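Local coordinates for NikO protein (Streptomyces tendae, PDB 4FQD) that acts as an enolpyruvyl transferase that is essential in the biosynthesis of the antibiotic nikkomycin, at residues N22-A27 with L448-R453; E331-S336 with Y359-V364; H367-A372 with T387-D392. The protein carries 4 engineered substitutions. One frame throughout, in Å; residues are numbered along the deposited sequence.

Contact 1 (N22-A27 with L448-R453)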
loop_
_atom_site.group_PDB
_atom_site.type_symbol
_atom_site.label_atom_id
_atom_site.label_comp_id
_atom_site.label_asym_id
_atom_site.label_seq_id
_atom_site.Cartn_x
_atom_site.Cartn_y
_atom_site.Cartn_z
ATOM N N ASN A 22 -20.483 -14.294 -23.934
ATOM C CA ASN A 22 -20.430 -13.664 -25.246
ATOM C C ASN A 22 -19.358 -12.583 -25.316
ATOM O O ASN A 22 -19.185 -11.804 -24.379
ATOM C CB ASN A 22 -21.795 -13.081 -25.617
ATOM C CG ASN A 22 -22.889 -14.128 -25.631
ATOM O OD1 ASN A 22 -22.990 -14.924 -26.564
ATOM N ND2 ASN A 22 -23.721 -14.131 -24.595
ATOM N N ARG A 23 -18.640 -12.544 -26.432
ATOM C CA ARG A 23 -17.588 -11.554 -26.632
ATOM C C ARG A 23 -18.155 -10.216 -27.095
ATOM O O ARG A 23 -18.991 -10.163 -27.996
ATOM C CB ARG A 23 -16.553 -12.070 -27.633
ATOM C CG ARG A 23 -15.603 -13.098 -27.043
ATOM C CD ARG A 23 -14.650 -12.443 -26.060
ATOM N NE ARG A 23 -14.067 -13.399 -25.126
ATOM C CZ ARG A 23 -13.141 -13.090 -24.224
ATOM N NH1 ARG A 23 -12.683 -11.849 -24.140
ATOM N NH2 ARG A 23 -12.668 -14.023 -23.409
ATOM N N LEU A 24 -17.693 -9.139 -26.469
ATOM C CA LEU A 24 -18.152 -7.799 -26.810
ATOM C C LEU A 24 -17.292 -7.194 -27.912
ATOM O O LEU A 24 -16.100 -7.482 -28.008
ATOM C CB LEU A 24 -18.124 -6.896 -25.575
ATOM C CG LEU A 24 -18.872 -7.401 -24.340
ATOM C CD1 LEU A 24 -18.819 -6.370 -23.224
ATOM C CD2 LEU A 24 -20.309 -7.753 -24.685
ATOM N N SER A 25 -17.903 -6.354 -28.740
ATOM C CA SER A 25 -17.180 -5.670 -29.806
ATOM C C SER A 25 -17.901 -4.393 -30.219
ATOM O O SER A 25 -19.119 -4.280 -30.076
ATOM C CB SER A 25 -17.002 -6.588 -31.018
ATOM O OG SER A 25 -18.253 -6.940 -31.581
ATOM N N GLY A 26 -17.139 -3.433 -30.732
ATOM C CA GLY A 26 -17.699 -2.166 -31.164
ATOM C C GLY A 26 -16.969 -0.981 -30.563
ATOM O O GLY A 26 -15.809 -1.090 -30.164
ATOM N N ALA A 27 -17.653 0.155 -30.500
ATOM C CA ALA A 27 -17.074 1.365 -29.932
ATOM C C ALA A 27 -17.977 1.939 -28.848
ATOM O O ALA A 27 -19.199 1.806 -28.909
ATOM C CB ALA A 27 -16.826 2.396 -31.020
ATOM N N LEU A 448 -22.848 -3.692 -27.333
ATOM C CA LEU A 448 -21.585 -4.324 -27.700
ATOM C C LEU A 448 -21.739 -5.828 -27.912
ATOM O O LEU A 448 -20.799 -6.499 -28.334
ATOM C CB LEU A 448 -20.521 -4.056 -26.635
ATOM C CG LEU A 448 -20.128 -2.598 -26.395
ATOM C CD1 LEU A 448 -19.121 -2.503 -25.259
ATOM C CD2 LEU A 448 -19.568 -1.978 -27.665
ATOM N N GLY A 449 -22.923 -6.353 -27.612
ATOM C CA GLY A 449 -23.205 -7.761 -27.826
ATOM C C GLY A 449 -23.576 -8.507 -26.560
ATOM O O GLY A 449 -23.821 -9.714 -26.589
ATOM N N ALA A 450 -23.619 -7.789 -25.442
ATOM C CA ALA A 450 -23.951 -8.397 -24.158
ATOM C C ALA A 450 -25.414 -8.820 -24.101
ATOM O O ALA A 450 -26.289 -8.142 -24.641
ATOM C CB ALA A 450 -23.630 -7.443 -23.019
ATOM N N ASP A 451 -25.673 -9.946 -23.445
ATOM C CA ASP A 451 -27.033 -10.440 -23.288
ATOM C C ASP A 451 -27.557 -10.129 -21.891
ATOM O O ASP A 451 -27.489 -10.963 -20.989
ATOM C CB ASP A 451 -27.097 -11.945 -23.563
ATOM C CG ASP A 451 -28.520 -12.464 -23.641
ATOM O OD1 ASP A 451 -29.450 -11.641 -23.770
ATOM O OD2 ASP A 451 -28.708 -13.698 -23.585
ATOM N N ILE A 452 -28.074 -8.916 -21.721
ATOM C CA ILE A 452 -28.624 -8.480 -20.443
ATOM C C ILE A 452 -30.102 -8.142 -20.600
ATOM O O ILE A 452 -30.480 -7.375 -21.485
ATOM C CB ILE A 452 -27.878 -7.249 -19.898
ATOM C CG1 ILE A 452 -26.364 -7.467 -19.971
ATOM C CG2 ILE A 452 -28.319 -6.944 -18.472
ATOM C CD1 ILE A 452 -25.553 -6.265 -19.548
ATOM N N ARG A 453 -30.933 -8.718 -19.739
ATOM C CA ARG A 453 -32.378 -8.547 -19.842
ATOM C C ARG A 453 -32.970 -7.969 -18.560
ATOM O O ARG A 453 -32.510 -8.275 -17.461
ATOM C CB ARG A 453 -33.038 -9.888 -20.167
ATOM C CG ARG A 453 -32.393 -10.619 -21.334
ATOM C CD ARG A 453 -32.899 -12.046 -21.454
ATOM N NE ARG A 453 -32.133 -12.803 -22.441
ATOM C CZ ARG A 453 -32.337 -14.084 -22.724
ATOM N NH1 ARG A 453 -33.288 -14.762 -22.096
ATOM N NH2 ARG A 453 -31.589 -14.690 -23.637
HETATM O O HOH W 1 -23.365 -11.899 -22.649
#
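The Schellman motif that ends helix 441-447 meets the loop between strands 14-19 and 27-29 where L448 packs on L24 and S25. G449 has the positive phi of that motif (120°), and the chain turning away there leaves the carbonyl of L448 to the loop: S25 N donates to L448 O at 2.9 Å, with 161° at the hydrogen. The same oxygen also receives a CA-H...O contact from L24 CA at 3.3 Å. A second such contact runs the other way, from L448 CA to S25 O at 3.4 Å, so the two backbones are joined by one true hydrogen bond and two weaker contacts.

In the inverse β/α barrel of this enzyme of the EPSP synthase family (MurA subfamily), the meeting brings a loop that runs between two sheets against the last helix and the final strand, 451-456. L24 and L448 share the apolar contact, L24 CB facing L448 CB at 3.9 Å. The CG of L24 lies beside the backbone N (chi1 -54°); CD1 continues the extended chain, and the other branch, CD2, turns to 3.7 Å from A450 CB. Leucines L445 and L278 add to the surroundings of L24, and W271 of helix 265-278 packs on L448, whose CD2 branch lies alongside S25 O and G26.

At the solvent-facing end the link is indirect. One water accepts from N22 ND2 at 3.0 Å and from D451 N at 3.1 Å, while the N22 amide has a further, weak bond to H19 O. The D451 carboxylate is engaged in a salt bridge with R453, two residues along its own strand.

Contact 2 (E331-S336 with Y359-V364); sequences EFTAMS and YIREAV
Four backbone hydrogen bonds join E331-A334 to Y359-A363 in parallel register. F332 N donates to Y359 O and F332 O accepts from R361 N, both at 3.1 Å; A334 N then donates to R361 O at 2.8 Å and A334 O accepts from A363 N. On the face carrying F332 and I360, the two side chains run side by side. A chi1 of 66° places the phenyl group between the backbone N and carbonyl carbon of F332 and swings the ring back to its neighbour, bringing CE1 and CZ each 3.7 Å from I360 CG1. On the other face T333 straddles two partners: its OG1 lies 3.6 Å from R361 CB, and its CG2 lies 3.6 Å from A363 CB.

These strands are the first and second of a βαβαββ unit, the repeat from which enolpyruvyl transferase domains are built, and helix 344-351 makes the crossover between them. L347 of that helix packs on F332, while Q344 and A348 pack on I360. With only the methyl of an alanine at F332, I360 and L347 would probably be left with a gap between them, and the helix less closely packed on this edge of the sheet.

Further out, E362 ties down the residues that follow it: its OE2 accepts from V364 N at 2.8 Å and also from W365 N, while OE1 is held by Q344 and S341. Across the dimer interface, E331 OE1 accepts from T333 N of the second subunit.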
loop_
_atom_site.group_PDB
_atom_site.type_symbol
_atom_site.label_atom_id
_atom_site.label_comp_id
_atom_site.label_asym_id
_atom_site.label_seq_id
_atom_site.Cartn_x
_atom_site.Cartn_y
_atom_site.Cartn_z
ATOM N N GLU A 331 0.332 -4.822 -5.694
ATOM C CA GLU A 331 -0.119 -4.335 -4.398
ATOM C C GLU A 331 -0.084 -2.810 -4.407
ATOM O O GLU A 331 0.887 -2.202 -4.859
ATOM C CB GLU A 331 0.706 -4.927 -3.245
ATOM C CG GLU A 331 2.100 -4.348 -3.053
ATOM C CD GLU A 331 2.119 -3.130 -2.140
ATOM O OE1 GLU A 331 3.202 -2.530 -1.982
ATOM O OE2 GLU A 331 1.059 -2.773 -1.582
ATOM N N PHE A 332 -1.158 -2.194 -3.928
ATOM C CA PHE A 332 -1.259 -0.741 -3.951
ATOM C C PHE A 332 -2.255 -0.232 -2.921
ATOM O O PHE A 332 -2.956 -1.010 -2.273
ATOM C CB PHE A 332 -1.660 -0.252 -5.345
ATOM C CG PHE A 332 -3.046 -0.660 -5.756
ATOM C CD1 PHE A 332 -3.272 -1.891 -6.350
ATOM C CD2 PHE A 332 -4.122 0.188 -5.552
ATOM C CE1 PHE A 332 -4.545 -2.270 -6.729
ATOM C CE2 PHE A 332 -5.397 -0.185 -5.928
ATOM C CZ PHE A 332 -5.609 -1.417 -6.519
ATOM N N THR A 333 -2.317 1.086 -2.786
ATOM C CA THR A 333 -3.229 1.715 -1.844
ATOM C C THR A 333 -4.059 2.788 -2.534
ATOM O O THR A 333 -3.517 3.741 -3.092
ATOM C CB THR A 333 -2.466 2.351 -0.668
ATOM O OG1 THR A 333 -1.743 1.336 0.041
ATOM C CG2 THR A 333 -3.431 3.034 0.282
ATOM N N ALA A 334 -5.376 2.624 -2.505
ATOM C CA ALA A 334 -6.276 3.643 -3.029
ATOM C C ALA A 334 -6.263 4.850 -2.098
ATOM O O ALA A 334 -6.682 4.757 -0.946
ATOM C CB ALA A 334 -7.683 3.089 -3.170
ATOM N N MET A 335 -5.776 5.978 -2.602
ATOM C CA MET A 335 -5.629 7.175 -1.781
ATOM C C MET A 335 -6.023 8.442 -2.536
ATOM O O MET A 335 -6.210 8.420 -3.752
ATOM C CB MET A 335 -4.194 7.288 -1.265
ATOM C CG MET A 335 -3.148 7.270 -2.363
ATOM S SD MET A 335 -1.461 7.261 -1.734
ATOM C CE MET A 335 -0.536 7.380 -3.263
ATOM N N SER A 336 -6.143 9.543 -1.799
ATOM C CA SER A 336 -6.586 10.813 -2.362
ATOM C C SER A 336 -5.644 11.332 -3.446
ATOM O O SER A 336 -6.089 11.803 -4.493
ATOM C CB SER A 336 -6.740 11.859 -1.255
ATOM O OG SER A 336 -7.680 11.437 -0.281
ATOM N N TYR A 359 -2.966 -7.289 -3.705
ATOM C CA TYR A 359 -3.279 -6.666 -2.426
ATOM C C TYR A 359 -3.810 -5.253 -2.623
ATOM O O TYR A 359 -3.135 -4.398 -3.194
ATOM C CB TYR A 359 -2.044 -6.645 -1.524
ATOM C CG TYR A 359 -1.441 -8.009 -1.282
ATOM C CD1 TYR A 359 -0.481 -8.527 -2.143
ATOM C CD2 TYR A 359 -1.829 -8.779 -0.194
ATOM C CE1 TYR A 359 0.075 -9.773 -1.926
ATOM C CE2 TYR A 359 -1.279 -10.028 0.032
ATOM C CZ TYR A 359 -0.328 -10.519 -0.838
ATOM O OH TYR A 359 0.223 -11.761 -0.618
ATOM N N ILE A 360 -5.027 -5.013 -2.147
ATOM C CA ILE A 360 -5.661 -3.710 -2.296
ATOM C C ILE A 360 -5.972 -3.088 -0.941
ATOM O O ILE A 360 -6.700 -3.668 -0.134
ATOM C CB ILE A 360 -6.961 -3.811 -3.116
ATOM C CG1 ILE A 360 -6.669 -4.381 -4.507
ATOM C CG2 ILE A 360 -7.633 -2.450 -3.215
ATOM C CD1 ILE A 360 -7.898 -4.552 -5.371
ATOM N N ARG A 361 -5.414 -1.908 -0.692
ATOM C CA ARG A 361 -5.658 -1.205 0.561
ATOM C C ARG A 361 -6.471 0.064 0.341
ATOM O O ARG A 361 -6.139 0.889 -0.510
ATOM C CB ARG A 361 -4.341 -0.861 1.255
ATOM C CG ARG A 361 -4.513 -0.414 2.695
ATOM C CD ARG A 361 -3.183 -0.039 3.313
ATOM N NE ARG A 361 -3.163 -0.293 4.749
ATOM C CZ ARG A 361 -2.672 -1.396 5.303
ATOM N NH1 ARG A 361 -2.152 -2.347 4.542
ATOM N NH2 ARG A 361 -2.695 -1.547 6.620
ATOM N N GLU A 362 -7.537 0.211 1.120
ATOM C CA GLU A 362 -8.402 1.379 1.035
ATOM C C GLU A 362 -7.989 2.435 2.055
ATOM O O GLU A 362 -7.975 2.174 3.258
ATOM C CB GLU A 362 -9.856 0.969 1.268
ATOM C CG GLU A 362 -10.815 2.136 1.370
ATOM C CD GLU A 362 -10.956 2.888 0.065
ATOM O OE1 GLU A 362 -11.309 2.256 -0.952
ATOM O OE2 GLU A 362 -10.711 4.112 0.057
ATOM N N ALA A 363 -7.658 3.629 1.573
ATOM C CA ALA A 363 -7.213 4.705 2.454
ATOM C C ALA A 363 -8.053 5.970 2.301
ATOM O O ALA A 363 -7.610 7.063 2.653
ATOM C CB ALA A 363 -5.743 5.011 2.218
ATOM N N VAL A 364 -9.262 5.818 1.772
ATOM C CA VAL A 364 -10.189 6.939 1.644
ATOM C C VAL A 364 -11.547 6.592 2.247
ATOM O O VAL A 364 -11.910 7.095 3.309
ATOM C CB VAL A 364 -10.379 7.367 0.173
ATOM C CG1 VAL A 364 -11.355 8.531 0.080
ATOM C CG2 VAL A 364 -9.044 7.739 -0.453
#

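Contact 3 (H367-A372 with T387-D392)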
loop_
_atom_site.group_PDB
_atom_site.type_symbol
_atom_site.label_atom_id
_atom_site.label_comp_id
_atom_site.label_asym_id
_atom_site.label_seq_id
_atom_site.Cartn_x
_atom_site.Cartn_y
_atom_site.Cartn_z
ATOM N N HIS A 367 -14.599 0.580 4.511
ATOM C CA HIS A 367 -15.724 -0.336 4.337
ATOM C C HIS A 367 -16.458 -0.173 3.008
ATOM O O HIS A 367 -17.654 0.120 2.988
ATOM C CB HIS A 367 -16.728 -0.197 5.489
ATOM C CG HIS A 367 -16.275 -0.829 6.766
ATOM N ND1 HIS A 367 -15.900 -0.092 7.870
ATOM C CD2 HIS A 367 -16.127 -2.128 7.114
ATOM C CE1 HIS A 367 -15.549 -0.912 8.843
ATOM N NE2 HIS A 367 -15.676 -2.153 8.411
ATOM N N ARG A 368 -15.746 -0.351 1.901
ATOM C CA ARG A 368 -16.405 -0.414 0.597
ATOM C C ARG A 368 -15.897 -1.591 -0.236
ATOM O O ARG A 368 -15.695 -1.484 -1.448
ATOM C CB ARG A 368 -16.304 0.913 -0.166
ATOM C CG ARG A 368 -14.906 1.335 -0.565
ATOM C CD ARG A 368 -14.956 2.565 -1.454
ATOM N NE ARG A 368 -15.630 2.312 -2.725
ATOM C CZ ARG A 368 -15.822 3.232 -3.665
ATOM N NH1 ARG A 368 -15.391 4.473 -3.478
ATOM N NH2 ARG A 368 -16.445 2.914 -4.792
ATOM N N PHE A 369 -15.698 -2.719 0.435
ATOM C CA PHE A 369 -15.381 -3.969 -0.234
ATOM C C PHE A 369 -16.619 -4.853 -0.225
ATOM O O PHE A 369 -16.523 -6.076 -0.133
ATOM C CB PHE A 369 -14.222 -4.673 0.471
ATOM C CG PHE A 369 -12.909 -3.956 0.345
ATOM C CD1 PHE A 369 -12.540 -3.365 -0.853
ATOM C CD2 PHE A 369 -12.045 -3.867 1.425
ATOM C CE1 PHE A 369 -11.332 -2.703 -0.972
ATOM C CE2 PHE A 369 -10.835 -3.206 1.311
ATOM C CZ PHE A 369 -10.479 -2.623 0.111
ATOM N N GLY A 370 -17.786 -4.221 -0.319
ATOM C CA GLY A 370 -19.052 -4.932 -0.288
ATOM C C GLY A 370 -19.316 -5.751 -1.538
ATOM O O GLY A 370 -20.237 -6.568 -1.570
ATOM N N PHE A 371 -18.510 -5.529 -2.570
ATOM C CA PHE A 371 -18.627 -6.285 -3.811
ATOM C C PHE A 371 -17.936 -7.640 -3.693
ATOM O O PHE A 371 -18.242 -8.571 -4.438
ATOM C CB PHE A 371 -18.030 -5.490 -4.978
ATOM C CG PHE A 371 -16.580 -5.131 -4.791
ATOM C CD1 PHE A 371 -16.217 -3.948 -4.169
ATOM C CD2 PHE A 371 -15.579 -5.976 -5.243
ATOM C CE1 PHE A 371 -14.885 -3.616 -3.997
ATOM C CE2 PHE A 371 -14.246 -5.651 -5.074
ATOM C CZ PHE A 371 -13.899 -4.469 -4.451
ATOM N N ALA A 372 -17.002 -7.737 -2.751
ATOM C CA ALA A 372 -16.188 -8.941 -2.574
ATOM C C ALA A 372 -16.960 -10.245 -2.302
ATOM O O ALA A 372 -16.686 -11.257 -2.946
ATOM C CB ALA A 372 -15.102 -8.713 -1.511
ATOM N N THR A 387 -9.235 -2.643 6.232
ATOM C CA THR A 387 -8.973 -1.753 5.105
ATOM C C THR A 387 -8.332 -2.483 3.935
ATOM O O THR A 387 -8.043 -1.876 2.904
ATOM C CB THR A 387 -8.007 -0.618 5.495
ATOM O OG1 THR A 387 -6.673 -1.135 5.566
ATOM C CG2 THR A 387 -8.378 -0.026 6.838
ATOM N N VAL A 388 -8.097 -3.780 4.094
ATOM C CA VAL A 388 -7.344 -4.537 3.101
ATOM C C VAL A 388 -8.184 -5.592 2.391
ATOM O O VAL A 388 -8.910 -6.356 3.025
ATOM C CB VAL A 388 -6.107 -5.209 3.736
ATOM C CG1 VAL A 388 -5.393 -6.101 2.726
ATOM C CG2 VAL A 388 -5.162 -4.155 4.287
ATOM N N LEU A 389 -8.080 -5.616 1.066
ATOM C CA LEU A 389 -8.696 -6.659 0.256
ATOM C C LEU A 389 -7.624 -7.397 -0.537
ATOM O O LEU A 389 -6.754 -6.776 -1.150
ATOM C CB LEU A 389 -9.729 -6.057 -0.698
ATOM C CG LEU A 389 -10.180 -6.939 -1.866
ATOM C CD1 LEU A 389 -10.902 -8.182 -1.366
ATOM C CD2 LEU A 389 -11.058 -6.149 -2.824
ATOM N N ARG A 390 -7.684 -8.724 -0.518
ATOM C CA ARG A 390 -6.724 -9.534 -1.255
ATOM C C ARG A 390 -7.432 -10.447 -2.248
ATOM O O ARG A 390 -8.444 -11.065 -1.923
ATOM C CB ARG A 390 -5.873 -10.367 -0.294
ATOM C CG ARG A 390 -4.699 -11.072 -0.955
ATOM C CD ARG A 390 -4.631 -12.526 -0.526
ATOM N NE ARG A 390 -4.772 -12.676 0.920
ATOM C CZ ARG A 390 -5.356 -13.713 1.510
ATOM N NH1 ARG A 390 -5.860 -14.698 0.779
ATOM N NH2 ARG A 390 -5.441 -13.765 2.832
ATOM N N VAL A 391 -6.898 -10.519 -3.463
ATOM C CA VAL A 391 -7.433 -11.408 -4.485
ATOM C C VAL A 391 -6.411 -12.484 -4.839
ATOM O O VAL A 391 -5.282 -12.179 -5.224
ATOM C CB VAL A 391 -7.831 -10.634 -5.758
ATOM C CG1 VAL A 391 -8.284 -11.596 -6.847
ATOM C CG2 VAL A 391 -8.925 -9.625 -5.444
ATOM N N ASP A 392 -6.812 -13.744 -4.701
ATOM C CA ASP A 392 -5.921 -14.868 -4.973
ATOM C C ASP A 392 -6.021 -15.341 -6.418
ATOM O O ASP A 392 -6.677 -16.340 -6.709
ATOM C CB ASP A 392 -6.220 -16.030 -4.024
ATOM C CG ASP A 392 -5.812 -15.734 -2.596
ATOM O OD1 ASP A 392 -4.785 -15.052 -2.403
ATOM O OD2 ASP A 392 -6.516 -16.185 -1.668
#
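A chi1 of -68° sets the F369 ring beside its own backbone N, and in L389 a chi1 of 164°, with CG anti to the backbone N, sends CG and CD2 on toward F369 CD1 and F371, while the backbone sets CB over the F369 ring. L389 CB sits 3.5 Å from the F369 ring centroid and only 8° off the normal, a CH-pi contact over the middle of one face. At the rim of the same ring, CE2 lies 3.5 Å from T387 O, which is near the ring plane. The isobutyl end of L389 continues past the F369 ring: its CD2 comes to 3.7 Å from F369 CD1 and to 3.7 Å from F371 CZ, so one methyl is shared by two phenylalanines. The other, CD1, faces A372 CB at 4.2 Å.

F369 to A372 form a type I turn, closed by A372 N donating to F369 O at 3.1 Å, and this turn leads directly into helix 372-378. It therefore presents both rings and the first helical residue to the same face of strand 388-393. Q344 of helix 344-351 packs on both rings, P345 and A348 on F371, and T382 and V384 of the adjoining strand flank L389. V388 and R390 point to the other face, where the R390 guanidinium donates to A185 O of the second subunit.

No hydrogen bond crosses between the two segments. The turn is held to the sheet by buried apolar surface and the CH-pi contact, and the edge-on approach of T387 O is consistent with a weak attraction between its partially negative oxygen and the positively polarised ring-edge hydrogens.

From the N terminus the chain passes first through 22-27, whose partner lies more than 400 residues further along. Contact 2 closes next, through the crossover from 331-336 to 359-364, and contact 3 follows in series as 367-372 meets 387-392. Both nest within the loop that contact 1 completes at 448-453. Contacts 2 and 3 share a sheet, since strands 356-362 and 388-393 are neighbours, probably hydrogen-bonded from I360 N to L389 O, and both reach the second subunit. Contact 1 lies apart, its centre 31 Å from that of contact 2 and 28 Å from that of contact 3, and ties the loop between strands 14-19 and 27-29 to the exit of helix 441-447 and the final strand.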